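Local coordinates for arylesterase (Agrobacterium tumefaciens, PDB 3DCI), which probably hydrolyses ester bonds as a zinc-binding member of the SGNH (GDSL-like) hydrolase family, at residues A89-M100 with L132-K142. Sequence-based numbering, arbitrary orientation.
Sequences ARALEVALSCHM and LAQIVETFIYK
A89 lies beside L132 at one end and M100 beside Y141 at the other, helix 89-99 and the segment 132-142 running side by side in the same direction. The axes of helices 89-99 and 132-138 come within 10.3 Å and cross at -24°. At the end where the backbones lie closest, L132 CD2 rests on A89 CA at 3.5 Å. One turn on, I135 is a knob in the hole formed by A89, L92, E93 and L96: its CD1 meets A89 CB at 3.6 Å, while its CG2 faces L96 CD1 and the aliphatic part of E93. The E93 carboxylate in turn pairs with R90, through NH2 to OE2 at 3.3 Å, a salt bridge within helix 89-99, with OE2 in the guanidinium plane but NH2 well out of the carboxylate plane.

Where the second helix ends, F139 continues the packing. Its chi1 of -163°, placing CG anti to the backbone N, carries the ring toward helix 89-99, where L96 CB lies over one face, 4.0 Å from the centroid, a CH-pi contact. CZ of F139 lies 3.4 Å from E93 O, oblique to the ring. The selenium of selenomethionine M100 approaches the edge of this ring, 5.5 Å from its centroid, in a Met-aromatic contact, and M100 CE lies against the aliphatic chain of K142. Y141, in the loop beyond, reaches back to the end of helix 132-138; its hydroxyl donates to V136 O at 2.5 Å, in the carbonyl plane on a lone pair, a bond that helps hold the ring, with L96 CD2 and M100 CB at its edge and F139 CB over one face.

L92 packs on strand 24-30 and L96 on strand 104-108. The arrangement is that of neighbouring parallel helices packed on the central parallel sheet of the alpha/beta SGNH-hydrolase fold.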
loop_
_atom_site.group_PDB
_atom_site.type_symbol
_atom_site.label_atom_id
_atom_site.label_comp_id
_atom_site.label_asym_id
_atom_site.label_seq_id
_atom_site.Cartn_x
_atom_site.Cartn_y
_atom_site.Cartn_z
ATOM N N ALA A 89 -10.497 -3.409 8.578
ATOM C CA ALA A 89 -11.377 -2.731 7.637
ATOM C C ALA A 89 -11.231 -3.275 6.199
ATOM O O ALA A 89 -12.224 -3.436 5.481
ATOM C CB ALA A 89 -11.130 -1.231 7.703
ATOM N N ARG A 90 -9.987 -3.549 5.781
ATOM C CA ARG A 90 -9.735 -4.075 4.437
ATOM C C ARG A 90 -10.314 -5.477 4.311
ATOM O O ARG A 90 -10.943 -5.813 3.314
ATOM C CB ARG A 90 -8.225 -4.126 4.136
ATOM C CG ARG A 90 -7.724 -3.111 3.109
ATOM C CD ARG A 90 -7.735 -1.687 3.596
ATOM N NE ARG A 90 -9.074 -1.090 3.558
ATOM C CZ ARG A 90 -9.467 -0.037 4.294
ATOM N NH1 ARG A 90 -8.627 0.570 5.142
ATOM N NH2 ARG A 90 -10.725 0.389 4.190
ATOM N N ALA A 91 -10.084 -6.289 5.333
ATOM C CA ALA A 91 -10.595 -7.654 5.357
ATOM C C ALA A 91 -12.105 -7.698 5.506
ATOM O O ALA A 91 -12.733 -8.649 5.023
ATOM C CB ALA A 91 -9.953 -8.460 6.496
ATOM N N LEU A 92 -12.687 -6.722 6.218
ATOM C CA LEU A 92 -14.133 -6.668 6.377
ATOM C C LEU A 92 -14.791 -6.442 5.041
ATOM O O LEU A 92 -15.767 -7.112 4.713
ATOM C CB LEU A 92 -14.579 -5.591 7.365
ATOM C CG LEU A 92 -16.096 -5.445 7.559
ATOM C CD1 LEU A 92 -16.719 -6.781 7.961
ATOM C CD2 LEU A 92 -16.399 -4.348 8.561
ATOM N N GLU A 93 -14.227 -5.538 4.240
ATOM C CA GLU A 93 -14.730 -5.302 2.896
ATOM C C GLU A 93 -14.726 -6.587 2.054
ATOM O O GLU A 93 -15.674 -6.858 1.336
ATOM C CB GLU A 93 -13.899 -4.222 2.199
ATOM C CG GLU A 93 -14.116 -2.842 2.772
ATOM C CD GLU A 93 -13.141 -1.803 2.259
ATOM O OE1 GLU A 93 -12.145 -2.137 1.543
ATOM O OE2 GLU A 93 -13.387 -0.616 2.596
ATOM N N VAL A 94 -13.652 -7.363 2.129
ATOM C CA VAL A 94 -13.574 -8.637 1.397
ATOM C C VAL A 94 -14.607 -9.652 1.915
ATOM O O VAL A 94 -15.252 -10.374 1.132
ATOM C CB VAL A 94 -12.163 -9.237 1.528
ATOM C CG1 VAL A 94 -12.090 -10.715 1.050
ATOM C CG2 VAL A 94 -11.129 -8.354 0.805
ATOM N N ALA A 95 -14.731 -9.721 3.231
ATOM C CA ALA A 95 -15.714 -10.583 3.869
ATOM C C ALA A 95 -17.136 -10.243 3.447
ATOM O O ALA A 95 -17.973 -11.153 3.245
ATOM C CB ALA A 95 -15.578 -10.526 5.424
ATOM N N LEU A 96 -17.448 -8.959 3.422
ATOM C CA LEU A 96 -18.780 -8.508 2.995
ATOM C C LEU A 96 -19.032 -8.909 1.548
ATOM O O LEU A 96 -20.077 -9.421 1.234
ATOM C CB LEU A 96 -18.958 -7.022 3.176
ATOM C CG LEU A 96 -18.969 -6.481 4.616
ATOM C CD1 LEU A 96 -18.926 -4.960 4.578
ATOM C CD2 LEU A 96 -20.155 -6.977 5.424
ATOM N N SER A 97 -18.053 -8.746 0.677
ATOM C CA SER A 97 -18.259 -9.133 -0.715
ATOM C C SER A 97 -18.377 -10.660 -0.886
ATOM O O SER A 97 -19.176 -11.142 -1.675
ATOM C CB SER A 97 -17.135 -8.615 -1.581
ATOM O OG SER A 97 -17.253 -9.096 -2.912
ATOM N N CYS A 98 -17.578 -11.415 -0.149
ATOM C CA CYS A 98 -17.580 -12.859 -0.294
ATOM C C CYS A 98 -18.894 -13.478 0.191
ATOM O O CYS A 98 -19.322 -14.521 -0.316
ATOM C CB CYS A 98 -16.434 -13.485 0.478
ATOM S SG CYS A 98 -14.854 -13.355 -0.389
ATOM N N HIS A 99 -19.502 -12.852 1.186
ATOM C CA HIS A 99 -20.612 -13.498 1.883
ATOM C C HIS A 99 -21.943 -12.788 1.747
ATOM O O HIS A 99 -22.957 -13.332 2.136
ATOM C CB HIS A 99 -20.247 -13.706 3.348
ATOM C CG HIS A 99 -19.036 -14.557 3.526
ATOM N ND1 HIS A 99 -18.996 -15.873 3.115
ATOM C CD2 HIS A 99 -17.793 -14.266 3.982
ATOM C CE1 HIS A 99 -17.789 -16.362 3.339
ATOM N NE2 HIS A 99 -17.040 -15.408 3.859
HETATM N N MSE A 100 -21.953 -11.589 1.192
HETATM C CA MSE A 100 -23.223 -10.941 0.868
HETATM C C MSE A 100 -24.094 -11.807 -0.047
HETATM O O MSE A 100 -23.572 -12.558 -0.862
HETATM C CB MSE A 100 -22.991 -9.599 0.188
HETATM C CG MSE A 100 -22.363 -9.681 -1.190
HETATM SE SE MSE A 100 -21.921 -7.901 -1.815
HETATM C CE MSE A 100 -21.125 -8.319 -3.538
ATOM N N LEU A 132 -15.580 0.578 11.100
ATOM C CA LEU A 132 -16.155 -0.689 10.605
ATOM C C LEU A 132 -17.691 -0.642 10.479
ATOM O O LEU A 132 -18.283 -1.165 9.505
ATOM C CB LEU A 132 -15.731 -1.833 11.519
ATOM C CG LEU A 132 -14.224 -2.103 11.659
ATOM C CD1 LEU A 132 -13.951 -3.318 12.528
ATOM C CD2 LEU A 132 -13.584 -2.296 10.294
ATOM N N ALA A 133 -18.339 -0.012 11.457
ATOM C CA ALA A 133 -19.778 0.213 11.390
ATOM C C ALA A 133 -20.155 0.977 10.112
ATOM O O ALA A 133 -21.070 0.585 9.392
ATOM C CB ALA A 133 -20.278 0.934 12.651
ATOM N N GLN A 134 -19.435 2.052 9.810
ATOM C CA GLN A 134 -19.698 2.848 8.601
ATOM C C GLN A 134 -19.512 2.030 7.338
ATOM O O GLN A 134 -20.279 2.164 6.373
ATOM C CB GLN A 134 -18.763 4.040 8.517
ATOM C CG GLN A 134 -19.005 5.092 9.559
ATOM C CD GLN A 134 -17.917 6.184 9.560
ATOM O OE1 GLN A 134 -16.826 6.064 8.925
ATOM N NE2 GLN A 134 -18.201 7.241 10.292
ATOM N N ILE A 135 -18.481 1.194 7.330
ATOM C CA ILE A 135 -18.254 0.290 6.206
ATOM C C ILE A 135 -19.437 -0.652 5.989
ATOM O O ILE A 135 -19.929 -0.791 4.866
ATOM C CB ILE A 135 -16.950 -0.525 6.391
ATOM C CG1 ILE A 135 -15.744 0.414 6.220
ATOM C CG2 ILE A 135 -16.897 -1.723 5.378
ATOM C CD1 ILE A 135 -14.345 -0.193 6.494
ATOM N N VAL A 136 -19.908 -1.285 7.063
ATOM C CA VAL A 136 -21.041 -2.207 6.975
ATOM C C VAL A 136 -22.273 -1.458 6.438
ATOM O O VAL A 136 -22.973 -1.971 5.560
ATOM C CB VAL A 136 -21.376 -2.861 8.355
ATOM C CG1 VAL A 136 -22.729 -3.585 8.290
ATOM C CG2 VAL A 136 -20.216 -3.809 8.870
ATOM N N GLU A 137 -22.539 -0.262 6.990
ATOM C CA GLU A 137 -23.693 0.559 6.620
ATOM C C GLU A 137 -23.699 0.967 5.150
ATOM O O GLU A 137 -24.741 0.969 4.489
ATOM C CB GLU A 137 -23.788 1.829 7.490
ATOM C CG GLU A 137 -24.100 1.590 8.987
ATOM C CD GLU A 137 -23.744 2.807 9.908
ATOM O OE1 GLU A 137 -23.377 3.889 9.367
ATOM O OE2 GLU A 137 -23.820 2.681 11.169
ATOM N N THR A 138 -22.538 1.335 4.630
ATOM C CA THR A 138 -22.475 2.016 3.349
ATOM C C THR A 138 -21.898 1.171 2.209
ATOM O O THR A 138 -21.825 1.649 1.085
ATOM C CB THR A 138 -21.643 3.299 3.504
ATOM O OG1 THR A 138 -20.312 2.931 3.855
ATOM C CG2 THR A 138 -22.230 4.169 4.602
ATOM N N PHE A 139 -21.527 -0.085 2.468
ATOM C CA PHE A 139 -20.950 -0.964 1.428
ATOM C C PHE A 139 -21.850 -1.101 0.196
ATOM O O PHE A 139 -23.050 -1.022 0.315
ATOM C CB PHE A 139 -20.687 -2.336 2.018
ATOM C CG PHE A 139 -19.738 -3.207 1.217
ATOM C CD1 PHE A 139 -18.375 -3.016 1.306
ATOM C CD2 PHE A 139 -20.218 -4.229 0.426
ATOM C CE1 PHE A 139 -17.496 -3.815 0.621
ATOM C CE2 PHE A 139 -19.350 -5.059 -0.269
ATOM C CZ PHE A 139 -17.971 -4.849 -0.174
ATOM N N ILE A 140 -21.274 -1.316 -0.977
ATOM C CA ILE A 140 -22.083 -1.533 -2.211
ATOM C C ILE A 140 -22.437 -3.011 -2.262
ATOM O O ILE A 140 -21.642 -3.833 -2.722
ATOM C CB ILE A 140 -21.334 -1.128 -3.518
ATOM C CG1 ILE A 140 -20.841 0.324 -3.426
ATOM C CG2 ILE A 140 -22.263 -1.293 -4.762
ATOM C CD1 ILE A 140 -21.969 1.376 -3.325
ATOM N N TYR A 141 -23.605 -3.337 -1.733
ATOM C CA TYR A 141 -24.091 -4.709 -1.684
ATOM C C TYR A 141 -24.822 -5.086 -2.987
ATOM O O TYR A 141 -25.322 -4.214 -3.720
ATOM C CB TYR A 141 -25.017 -4.905 -0.474
ATOM C CG TYR A 141 -24.342 -4.735 0.894
ATOM C CD1 TYR A 141 -23.468 -5.685 1.383
ATOM C CD2 TYR A 141 -24.621 -3.639 1.700
ATOM C CE1 TYR A 141 -22.872 -5.544 2.633
ATOM C CE2 TYR A 141 -24.019 -3.474 2.927
ATOM C CZ TYR A 141 -23.140 -4.420 3.388
ATOM O OH TYR A 141 -22.540 -4.260 4.615
ATOM N N LYS A 142 -24.834 -6.383 -3.281
ATOM C CA LYS A 142 -25.645 -6.953 -4.356
ATOM C C LYS A 142 -26.680 -7.854 -3.693
ATOM O O LYS A 142 -26.321 -8.904 -3.131
ATOM C CB LYS A 142 -24.794 -7.759 -5.357
ATOM C CG LYS A 142 -23.630 -7.010 -5.995
ATOM C CD LYS A 142 -22.844 -7.975 -6.869
ATOM C CE LYS A 142 -21.727 -7.283 -7.620
ATOM N NZ LYS A 142 -22.258 -6.592 -8.822
#